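Local coordinates for signal recognition particle 54 kDa protein (Aeropyrum pernix, PDB 7EPK), which belongs to the signal recognition particle as its SRP54 protein, combining a helical bundle domain, a GTPase domain of the P-loop class and a helical signal peptide binding domain, at residues I358-G361 with A362-G366; R398-G402 with S403-V407. All coordinates share one frame; numbering follows the deposited sequence.

How the interactions relate
Both interactions lie within the signal peptide binding domain, far from the centre of the chain, and each is a local contact within one continuous run of chain, interaction 1 in the loop between two helices and interaction 2 at a helix end. Following helix 350-356, the chain enters the loop where interaction 1 closes a four-residue turn at 359-362 before helix 367-379 begins. It then passes through that helix, 382-386 and 393-402, whose end interaction 2 finishes at 398-407, ahead of helix 409-423. The two contacts follow in series, neither nested nor crossing, with centres about 24 Å apart. Helices 367-379 and 409-423 connect them, each touching one contact and adjoining the other.

Interaction 1. Residues I358-G361 with A362-G366; sequences IDEG and ALKLG
D359 and A362 hold this turn together through the backbone: A362 N donates to D359 O at 3.2 Å, with an N-H...O angle of 151°. With E360 and G361 at its two corners in near-canonical backbone conformations, the four residues form a type I beta turn. The carboxylate of D359 adds a second, weak link on the same turn, an Asx turn in which G361 N reaches D359 OD1 at 3.3 Å. What brings the carboxylate there is the first torsion, which sets CG opposite the backbone N and beside the carbonyl carbon (chi1 179°). The other oxygen of D359, OD2, rests 3.5 Å from A362 CB.

On the exposed flank, E360 and K364 make a weak salt bridge, OE1 to NZ at 3.3 Å. Both chains are bent on the way to it, E360 at chi2 (-121°) and K364 at three successive torsions, and they approach at a slant, leaving K364 NZ 3.4 Å from E360 CG as well. Further along, L365 brings CD1 to 3.5 Å from G361 O, while its side chain packs on M370 and W373 of helix 367-379. A362 O accepts a hydrogen bond from Y416 OH, and D359 touches L420 and M423, so helix 409-423 borders the turn. Backbone bonding thus defines the shape, whereas the charged pair, exposed and touching a crystal neighbour through both residues, is likely to be a modest and adaptable contribution.

Interaction 2. Residues R398-G402 with S403-V407; sequences RIAIG and SGTSV
A Schellman motif ends helix 393-402, and A400 and I401 supply its two acceptors to T405 and G404. The outer bond runs from T405 N to A400 O at 2.8 Å; it lies in the carbonyl plane and is fairly straight, with an N-H...O angle of 159°. Inside it, G404 N donates to I401 O at 3.2 Å, also close to linear at hydrogen but arriving from above the carbonyl plane. G404 is the C-prime residue, and its positive phi (57°) turns the chain back across the helix end. The last helical bond, S403 N to I399 O, is already weak.

Two hydroxyls lie close to the same region of the helix end. S403 OG sits 3.1 Å from I399 O, held between its own backbone N and carbonyl carbon (chi1 69°), a rotation that turns the hydroxyl back toward the I399 carbonyl. T405 adopts the equivalent rotation and places OG1 2.9 Å from S403 OG, a hydrogen bond whose direction remains open, and 3.3 Å from A400 O, a weak one at most. The hydroxyls and backbone N-H groups of 403-405 thus gather round the carbonyl oxygens of I399, A400 and I401, though the sharing of the hydroxyl protons is not settled. A400 CB lies against the returning chain, 3.9 Å from V407 N.

S406 OG, weakly bonded to D409 N, caps the start of helix 409-423, so one helix finishes and the next begins within a few residues. I399, S403 and T405 all meet I376 of helix 367-379, and V407 folds back onto K393 and M396 of helix 393-402.

Interaction 1. Residues I358-G361 with A362-G366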
loop_
_atom_site.group_PDB
_atom_site.type_symbol
_atom_site.label_atom_id
_atom_site.label_comp_id
_atom_site.label_asym_id
_atom_site.label_seq_id
_atom_site.Cartn_x
_atom_site.Cartn_y
_atom_site.Cartn_z
ATOM N N ILE A 358 -24.094 35.966 5.323
ATOM C CA ILE A 358 -25.383 36.239 6.034
ATOM C C ILE A 358 -25.167 36.040 7.544
ATOM O O ILE A 358 -25.439 36.992 8.314
ATOM C CB ILE A 358 -26.528 35.362 5.480
ATOM C CG1 ILE A 358 -27.038 35.882 4.132
ATOM C CG2 ILE A 358 -27.669 35.253 6.487
ATOM C CD1 ILE A 358 -26.282 35.385 2.933
ATOM N N ASP A 359 -24.707 34.851 7.953
ATOM C CA ASP A 359 -24.339 34.514 9.359
ATOM C C ASP A 359 -22.861 34.090 9.411
ATOM O O ASP A 359 -22.558 32.929 9.063
ATOM C CB ASP A 359 -25.249 33.429 9.938
ATOM C CG ASP A 359 -24.923 33.022 11.368
ATOM O OD1 ASP A 359 -24.398 33.869 12.117
ATOM O OD2 ASP A 359 -25.202 31.858 11.730
ATOM N N GLU A 360 -21.985 35.002 9.843
ATOM C CA GLU A 360 -20.519 34.787 10.009
ATOM C C GLU A 360 -20.279 33.598 10.954
ATOM O O GLU A 360 -19.327 32.834 10.698
ATOM C CB GLU A 360 -19.884 36.096 10.494
ATOM C CG GLU A 360 -18.629 35.927 11.338
ATOM C CD GLU A 360 -18.692 36.526 12.737
ATOM O OE1 GLU A 360 -17.619 36.794 13.303
ATOM O OE2 GLU A 360 -19.805 36.705 13.268
ATOM N N GLY A 361 -21.127 33.438 11.979
ATOM C CA GLY A 361 -20.988 32.427 13.048
ATOM C C GLY A 361 -21.627 31.093 12.697
ATOM O O GLY A 361 -21.829 30.291 13.627
ATOM N N ALA A 362 -21.929 30.863 11.411
ATOM C CA ALA A 362 -22.427 29.581 10.855
ATOM C C ALA A 362 -21.242 28.676 10.491
ATOM O O ALA A 362 -21.319 27.475 10.804
ATOM C CB ALA A 362 -23.311 29.827 9.655
ATOM N N LEU A 363 -20.205 29.223 9.838
ATOM C CA LEU A 363 -18.968 28.483 9.439
ATOM C C LEU A 363 -17.799 28.872 10.354
ATOM O O LEU A 363 -16.647 28.839 9.863
ATOM C CB LEU A 363 -18.623 28.773 7.972
ATOM C CG LEU A 363 -19.747 28.532 6.967
ATOM C CD1 LEU A 363 -19.232 28.646 5.540
ATOM C CD2 LEU A 363 -20.403 27.175 7.200
ATOM N N LYS A 364 -18.085 29.199 11.625
ATOM C CA LYS A 364 -17.078 29.569 12.658
ATOM C C LYS A 364 -17.390 28.817 13.964
ATOM O O LYS A 364 -17.570 29.450 15.021
ATOM C CB LYS A 364 -17.042 31.091 12.831
ATOM C CG LYS A 364 -15.641 31.683 12.930
ATOM C CD LYS A 364 -15.563 32.924 13.797
ATOM C CE LYS A 364 -14.827 34.066 13.133
ATOM N NZ LYS A 364 -15.546 34.573 11.939
ATOM N N LEU A 365 -17.471 27.494 13.882
ATOM C CA LEU A 365 -17.628 26.595 15.050
ATOM C C LEU A 365 -16.227 26.036 15.330
ATOM O O LEU A 365 -15.433 25.971 14.362
ATOM C CB LEU A 365 -18.639 25.487 14.716
ATOM C CG LEU A 365 -20.086 25.881 14.406
ATOM C CD1 LEU A 365 -20.188 27.157 13.589
ATOM C CD2 LEU A 365 -20.801 24.758 13.670
ATOM N N GLY A 366 -15.920 25.667 16.581
ATOM C CA GLY A 366 -14.638 25.029 16.957
ATOM C C GLY A 366 -14.514 23.638 16.352
ATOM O O GLY A 366 -15.405 23.242 15.603
#

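Interaction 2. Residues R398-G402 with S403-V407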
loop_
_atom_site.group_PDB
_atom_site.type_symbol
_atom_site.label_atom_id
_atom_site.label_comp_id
_atom_site.label_asym_id
_atom_site.label_seq_id
_atom_site.Cartn_x
_atom_site.Cartn_y
_atom_site.Cartn_z
ATOM N N ARG A 398 -32.403 12.519 27.320
ATOM C CA ARG A 398 -31.949 11.180 26.828
ATOM C C ARG A 398 -30.772 11.377 25.872
ATOM O O ARG A 398 -29.815 10.579 25.954
ATOM C CB ARG A 398 -33.050 10.381 26.115
ATOM C CG ARG A 398 -32.610 9.007 25.603
ATOM C CD ARG A 398 -33.601 8.283 24.684
ATOM N NE ARG A 398 -34.096 9.106 23.575
ATOM C CZ ARG A 398 -33.416 9.403 22.467
ATOM N NH1 ARG A 398 -32.192 8.941 22.284
ATOM N NH2 ARG A 398 -33.959 10.176 21.546
ATOM N N ILE A 399 -30.846 12.408 25.023
ATOM C CA ILE A 399 -29.844 12.699 23.956
ATOM C C ILE A 399 -28.506 13.027 24.635
ATOM O O ILE A 399 -27.487 12.395 24.282
ATOM C CB ILE A 399 -30.373 13.802 23.011
ATOM C CG1 ILE A 399 -31.566 13.300 22.191
ATOM C CG2 ILE A 399 -29.278 14.349 22.109
ATOM C CD1 ILE A 399 -32.311 14.382 21.455
ATOM N N ALA A 400 -28.525 13.919 25.627
ATOM C CA ALA A 400 -27.340 14.347 26.415
ATOM C C ALA A 400 -26.566 13.148 26.996
ATOM O O ALA A 400 -25.315 13.184 26.957
ATOM C CB ALA A 400 -27.779 15.284 27.513
ATOM N N ILE A 401 -27.275 12.143 27.535
ATOM C CA ILE A 401 -26.696 10.931 28.205
ATOM C C ILE A 401 -25.958 10.092 27.162
ATOM O O ILE A 401 -24.761 9.848 27.355
ATOM C CB ILE A 401 -27.780 10.090 28.924
ATOM C CG1 ILE A 401 -28.060 10.587 30.350
ATOM C CG2 ILE A 401 -27.418 8.603 28.925
ATOM C CD1 ILE A 401 -28.624 11.996 30.448
ATOM N N GLY A 402 -26.670 9.669 26.115
ATOM C CA GLY A 402 -26.155 8.785 25.060
ATOM C C GLY A 402 -24.864 9.319 24.467
ATOM O O GLY A 402 -24.022 8.481 24.051
ATOM N N SER A 403 -24.687 10.648 24.423
ATOM C CA SER A 403 -23.563 11.300 23.701
ATOM C C SER A 403 -22.648 12.113 24.630
ATOM O O SER A 403 -21.860 12.897 24.097
ATOM C CB SER A 403 -24.103 12.159 22.618
ATOM O OG SER A 403 -24.768 13.271 23.184
ATOM N N GLY A 404 -22.734 11.938 25.952
ATOM C CA GLY A 404 -21.809 12.547 26.931
ATOM C C GLY A 404 -21.771 14.062 26.819
ATOM O O GLY A 404 -20.662 14.617 26.660
ATOM N N THR A 405 -22.930 14.719 26.907
ATOM C CA THR A 405 -23.071 16.182 26.655
ATOM C C THR A 405 -24.112 16.804 27.596
ATOM O O THR A 405 -24.822 16.040 28.306
ATOM C CB THR A 405 -23.469 16.468 25.197
ATOM O OG1 THR A 405 -24.615 15.681 24.864
ATOM C CG2 THR A 405 -22.354 16.192 24.208
ATOM N N SER A 406 -24.207 18.141 27.576
ATOM C CA SER A 406 -25.138 18.934 28.419
ATOM C C SER A 406 -26.504 19.055 27.737
ATOM O O SER A 406 -26.569 19.202 26.505
ATOM C CB SER A 406 -24.576 20.286 28.745
ATOM O OG SER A 406 -24.646 21.144 27.621
ATOM N N VAL A 407 -27.558 19.025 28.546
ATOM C CA VAL A 407 -28.967 19.217 28.111
ATOM C C VAL A 407 -29.062 20.578 27.417
ATOM O O VAL A 407 -29.988 20.751 26.618
ATOM C CB VAL A 407 -29.922 19.086 29.316
ATOM C CG1 VAL A 407 -29.819 20.265 30.287
ATOM C CG2 VAL A 407 -31.355 18.864 28.869
#